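Local coordinates for protein adenosylmethionine-8-amino-7-oxononanoate aminotransferase (Methanocaldococcus jannaschii, PDB 6ZHK) that probably transfers the amino group of S-adenosyl-L-methionine to 8-amino-7-oxononanoate, a pyridoxal-phosphate-dependent step of biotin biosynthesis, at residues Y25-M28 and K29-R32; L457-A460 and I461-D465. All coordinates share one frame; numbering follows the deposited sequence.

Interaction 1: Y25-M28 and K29-R32; sequences YTQM and KEYR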
loop_
_atom_site.group_PDB
_atom_site.type_symbol
_atom_site.label_atom_id
_atom_site.label_comp_id
_atom_site.label_asym_id
_atom_site.label_seq_id
_atom_site.Cartn_x
_atom_site.Cartn_y
_atom_site.Cartn_z
ATOM N N TYR A 25 -6.290 -10.978 8.792
ATOM C CA TYR A 25 -7.029 -10.901 10.049
ATOM C C TYR A 25 -7.855 -12.176 10.260
ATOM O O TYR A 25 -9.019 -12.082 10.572
ATOM C CB TYR A 25 -7.963 -9.675 10.113
ATOM C CG TYR A 25 -7.243 -8.463 10.663
ATOM C CD1 TYR A 25 -7.153 -8.255 12.027
ATOM C CD2 TYR A 25 -6.606 -7.571 9.815
ATOM C CE1 TYR A 25 -6.451 -7.168 12.556
ATOM C CE2 TYR A 25 -5.917 -6.460 10.311
ATOM C CZ TYR A 25 -5.869 -6.258 11.680
ATOM O OH TYR A 25 -5.169 -5.199 12.197
ATOM N N THR A 26 -7.267 -13.365 10.079
ATOM C CA THR A 26 -8.099 -14.548 10.131
ATOM C C THR A 26 -7.291 -15.705 10.729
ATOM O O THR A 26 -6.180 -16.006 10.273
ATOM C CB THR A 26 -8.491 -14.965 8.689
ATOM O OG1 THR A 26 -9.375 -14.043 8.022
ATOM C CG2 THR A 26 -9.139 -16.347 8.636
ATOM N N GLN A 27 -7.882 -16.392 11.716
ATOM C CA GLN A 27 -7.246 -17.577 12.265
ATOM C C GLN A 27 -7.519 -18.705 11.282
ATOM O O GLN A 27 -8.637 -19.228 11.247
ATOM C CB GLN A 27 -7.798 -17.872 13.677
ATOM C CG GLN A 27 -7.390 -19.218 14.225
ATOM C CD GLN A 27 -5.928 -19.538 14.031
ATOM O OE1 GLN A 27 -5.601 -20.353 13.183
ATOM N NE2 GLN A 27 -5.041 -18.878 14.778
ATOM N N MET A 28 -6.486 -19.128 10.537
ATOM C CA MET A 28 -6.679 -19.977 9.372
ATOM C C MET A 28 -7.119 -21.384 9.813
ATOM O O MET A 28 -7.762 -22.090 9.044
ATOM C CB MET A 28 -5.380 -20.059 8.572
ATOM C CG MET A 28 -5.104 -18.757 7.708
ATOM S SD MET A 28 -6.564 -18.256 6.694
ATOM C CE MET A 28 -6.519 -19.639 5.550
ATOM N N LYS A 29 -6.743 -21.788 11.021
ATOM C CA LYS A 29 -7.237 -23.061 11.571
ATOM C C LYS A 29 -8.753 -23.085 11.512
ATOM O O LYS A 29 -9.338 -24.073 11.095
ATOM C CB LYS A 29 -6.659 -23.353 12.958
ATOM C CG LYS A 29 -7.338 -24.511 13.699
ATOM C CD LYS A 29 -6.458 -25.337 14.603
ATOM C CE LYS A 29 -7.219 -26.538 15.164
ATOM N NZ LYS A 29 -8.603 -26.146 15.571
ATOM N N GLU A 30 -9.395 -22.011 11.972
ATOM C CA GLU A 30 -10.838 -21.980 12.063
ATOM C C GLU A 30 -11.470 -21.760 10.704
ATOM O O GLU A 30 -12.510 -22.331 10.416
ATOM C CB GLU A 30 -11.278 -20.922 13.065
ATOM C CG GLU A 30 -10.918 -21.474 14.417
ATOM C CD GLU A 30 -11.558 -20.745 15.569
ATOM O OE1 GLU A 30 -12.325 -19.767 15.301
ATOM O OE2 GLU A 30 -11.283 -21.170 16.721
ATOM N N TYR A 31 -10.844 -20.921 9.887
ATOM C CA TYR A 31 -11.364 -20.663 8.561
ATOM C C TYR A 31 -11.386 -21.975 7.764
ATOM O O TYR A 31 -12.319 -22.261 7.024
ATOM C CB TYR A 31 -10.465 -19.570 7.932
ATOM C CG TYR A 31 -10.954 -19.070 6.594
ATOM C CD1 TYR A 31 -11.873 -18.036 6.518
ATOM C CD2 TYR A 31 -10.476 -19.617 5.403
ATOM C CE1 TYR A 31 -12.319 -17.549 5.297
ATOM C CE2 TYR A 31 -10.975 -19.190 4.176
ATOM C CZ TYR A 31 -11.873 -18.129 4.124
ATOM O OH TYR A 31 -12.374 -17.707 2.914
ATOM N N ARG A 32 -10.342 -22.786 7.917
ATOM C CA ARG A 32 -10.279 -24.025 7.165
ATOM C C ARG A 32 -11.340 -25.035 7.607
ATOM O O ARG A 32 -11.646 -25.942 6.836
ATOM C CB ARG A 32 -8.927 -24.702 7.320
ATOM C CG ARG A 32 -7.868 -24.038 6.462
ATOM C CD ARG A 32 -6.586 -24.395 7.180
ATOM N NE ARG A 32 -5.680 -24.429 6.051
ATOM C CZ ARG A 32 -4.435 -24.869 6.080
ATOM N NH1 ARG A 32 -3.937 -25.406 7.189
ATOM N NH2 ARG A 32 -3.732 -24.797 4.971
#

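Interaction 2: L457-A460 and I461-D465; sequences LYEA and IKEAD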
loop_
_atom_site.group_PDB
_atom_site.type_symbol
_atom_site.label_atom_id
_atom_site.label_comp_id
_atom_site.label_asym_id
_atom_site.label_seq_id
_atom_site.Cartn_x
_atom_site.Cartn_y
_atom_site.Cartn_z
ATOM N N LEU A 457 -31.348 -7.782 12.940
ATOM C CA LEU A 457 -30.340 -7.766 13.999
ATOM C C LEU A 457 -30.989 -8.054 15.366
ATOM O O LEU A 457 -30.446 -8.787 16.219
ATOM C CB LEU A 457 -29.614 -6.411 13.967
ATOM C CG LEU A 457 -28.418 -6.241 14.911
ATOM C CD1 LEU A 457 -27.348 -7.321 14.711
ATOM C CD2 LEU A 457 -27.808 -4.862 14.783
ATOM N N TYR A 458 -32.154 -7.454 15.561
ATOM C CA TYR A 458 -32.956 -7.689 16.762
ATOM C C TYR A 458 -33.200 -9.198 16.979
ATOM O O TYR A 458 -32.900 -9.735 18.036
ATOM C CB TYR A 458 -34.249 -6.867 16.672
ATOM C CG TYR A 458 -35.183 -7.014 17.860
ATOM C CD1 TYR A 458 -36.126 -8.038 17.954
ATOM C CD2 TYR A 458 -35.143 -6.081 18.892
ATOM C CE1 TYR A 458 -36.994 -8.120 19.047
ATOM C CE2 TYR A 458 -36.004 -6.145 19.983
ATOM C CZ TYR A 458 -36.925 -7.176 20.070
ATOM O OH TYR A 458 -37.751 -7.189 21.168
ATOM N N GLU A 459 -33.669 -9.896 15.961
ATOM C CA GLU A 459 -33.915 -11.329 16.011
ATOM C C GLU A 459 -32.599 -12.104 16.113
ATOM O O GLU A 459 -32.527 -13.126 16.796
ATOM C CB GLU A 459 -34.519 -11.799 14.687
ATOM C CG GLU A 459 -35.918 -11.299 14.394
ATOM C CD GLU A 459 -36.375 -11.676 12.992
ATOM O OE1 GLU A 459 -35.630 -12.403 12.268
ATOM O OE2 GLU A 459 -37.508 -11.301 12.641
ATOM N N ALA A 460 -31.540 -11.661 15.412
ATOM C CA ALA A 460 -30.295 -12.415 15.405
ATOM C C ALA A 460 -29.684 -12.436 16.805
ATOM O O ALA A 460 -29.105 -13.450 17.217
ATOM C CB ALA A 460 -29.350 -11.805 14.369
ATOM N N ILE A 461 -29.810 -11.291 17.504
ATOM C CA ILE A 461 -29.221 -11.158 18.821
ATOM C C ILE A 461 -30.006 -12.068 19.762
ATOM O O ILE A 461 -29.387 -12.734 20.569
ATOM C CB ILE A 461 -29.183 -9.687 19.247
ATOM C CG1 ILE A 461 -28.151 -8.916 18.398
ATOM C CG2 ILE A 461 -28.888 -9.577 20.734
ATOM C CD1 ILE A 461 -28.195 -7.411 18.700
ATOM N N LYS A 462 -31.333 -12.157 19.558
ATOM C CA LYS A 462 -32.187 -13.033 20.362
ATOM C C LYS A 462 -31.916 -14.507 20.108
ATOM O O LYS A 462 -32.038 -15.297 21.027
ATOM C CB LYS A 462 -33.657 -12.693 20.180
ATOM C CG LYS A 462 -34.008 -11.405 20.895
ATOM C CD LYS A 462 -35.425 -10.936 20.694
ATOM C CE LYS A 462 -36.413 -11.784 21.454
ATOM N NZ LYS A 462 -37.735 -11.101 21.478
ATOM N N GLU A 463 -31.572 -14.856 18.866
ATOM C CA GLU A 463 -31.383 -16.243 18.483
ATOM C C GLU A 463 -29.998 -16.748 18.835
ATOM O O GLU A 463 -29.785 -17.965 18.927
ATOM C CB GLU A 463 -31.516 -16.381 16.965
ATOM C CG GLU A 463 -32.923 -16.151 16.450
ATOM C CD GLU A 463 -33.014 -16.057 14.933
ATOM O OE1 GLU A 463 -32.005 -16.384 14.263
ATOM O OE2 GLU A 463 -34.094 -15.696 14.406
ATOM N N ALA A 464 -29.035 -15.832 18.917
ATOM C CA ALA A 464 -27.654 -16.237 19.167
ATOM C C ALA A 464 -27.543 -16.811 20.576
ATOM O O ALA A 464 -28.327 -16.481 21.462
ATOM C CB ALA A 464 -26.717 -15.053 18.973
ATOM N N ASP A 465 -26.525 -17.647 20.772
ATOM C CA ASP A 465 -26.233 -18.262 22.055
ATOM C C ASP A 465 -25.443 -17.290 22.940
ATOM O O ASP A 465 -24.204 -17.351 23.028
ATOM C CB ASP A 465 -25.479 -19.571 21.787
ATOM C CG ASP A 465 -25.202 -20.417 23.017
ATOM O OD1 ASP A 465 -25.757 -20.083 24.072
ATOM O OD2 ASP A 465 -24.449 -21.404 22.897
#

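Interaction 1: Y25-M28 and K29-R32
The side-chain oxygen of Q27 accepts two backbone N-H groups: OE1 takes a bond of 2.8 Å from K29 N, and G325 N of the second subunit supplies the other. This makes Q27 the N-cap of the short helix 28-33, its amide standing in for the backbone acceptor that the first turn lacks. K29 N lies in the amide plane of Q27 and meets a lone pair of OE1, with an N-H...O angle of 152°. CG of Q27 is anti to the backbone N (chi1 169°), and a bend at chi2 lays the amide alongside K29. On the other branch of the amide, NE2 donates to F323 O of the second subunit, so one side chain caps the helix and ties it to the dimer partner. The backbone carbonyl of Q27 begins the helical ladder: its O receives Y31 N at 3.1 Å, and E30 N only weakly.

CB of Y31 points toward the loop segment, while the ring leads away from it. This CB sits 3.6 Å from T26 CG2, and that methyl also approaches the ring obliquely near CD1. M28 runs beside the ring and points the same way; bends at chi2 and chi3 bring its CE to 4.0 Å from Y31 CD2. SD of M28 lies 5.0 Å from the Y31 ring centroid and 41° off the ring normal, an oblique Met-aromatic contact. H23 meets the same ring, while D17 takes up the hydroxyl, joining the helix to helix 10-20. One residue further on, R32 runs its extended chain past the M28 carbonyl: M28 O accepts R32 N at 2.9 Å and has R32 CD 3.2 Å away.

Interaction 2: L457-A460 and I461-D465
The ring of Y458 has the aliphatic part of K462 alongside it, the two side chains pointing the same way. K462 CD approaches the ring obliquely, nearest to CE1 of Y458 at 3.6 Å, and a bend at chi3 (73°) carries the ammonium back, its NZ 3.9 Å from Y458 OH. E381 and L382 in a neighbouring loop also touch the tyrosine. With an alanine here, the K462 methylenes would probably lose the surface they lie along, leaving the lysine chain free to swing. The flat carboxylates of E459 and E463, a turn apart, bring OE1 of E459 and OE2 of E463 to 4.2 Å; K426 NZ forms salt bridges with both, which probably offsets their like charges. E463 also passes close over the preceding turn, its CG 3.1 Å from E459 O.

Y458 with K462 and E459 with E463 follow the i to i+4 spacing of the closing turns of helix 447-463, at the C-terminal end of this class-III aminotransferase chain. On the buried side, L457 and I461 cross obliquely, with CG of L457 4.0 Å from CD1 of I461, and both rest on I437 of strand 436-439. The ladder ends where A464 leaves helical geometry: A460 O takes A464 N at 2.9 Å and, weakly, E463 N at 3.3 Å.

Interaction 1 opens helix 28-33 near the start of the modelled chain, whereas interaction 2 closes helix 447-463 close to the C-terminus. Their centres are 24 Å apart, and about 14 Å separates their nearest atoms, so the two do not touch. They share neither a helix nor a strand, and most of the chain runs between them. Their surroundings differ too: 25-32 packs against the second subunit and includes Y25, which is predicted to take part in substrate recognition, while 457-465 packs one side against helix 415-425 and strand 436-439 of its own chain. One helix beginning thus lies at the dimer interface, and one helix ending within a single subunit.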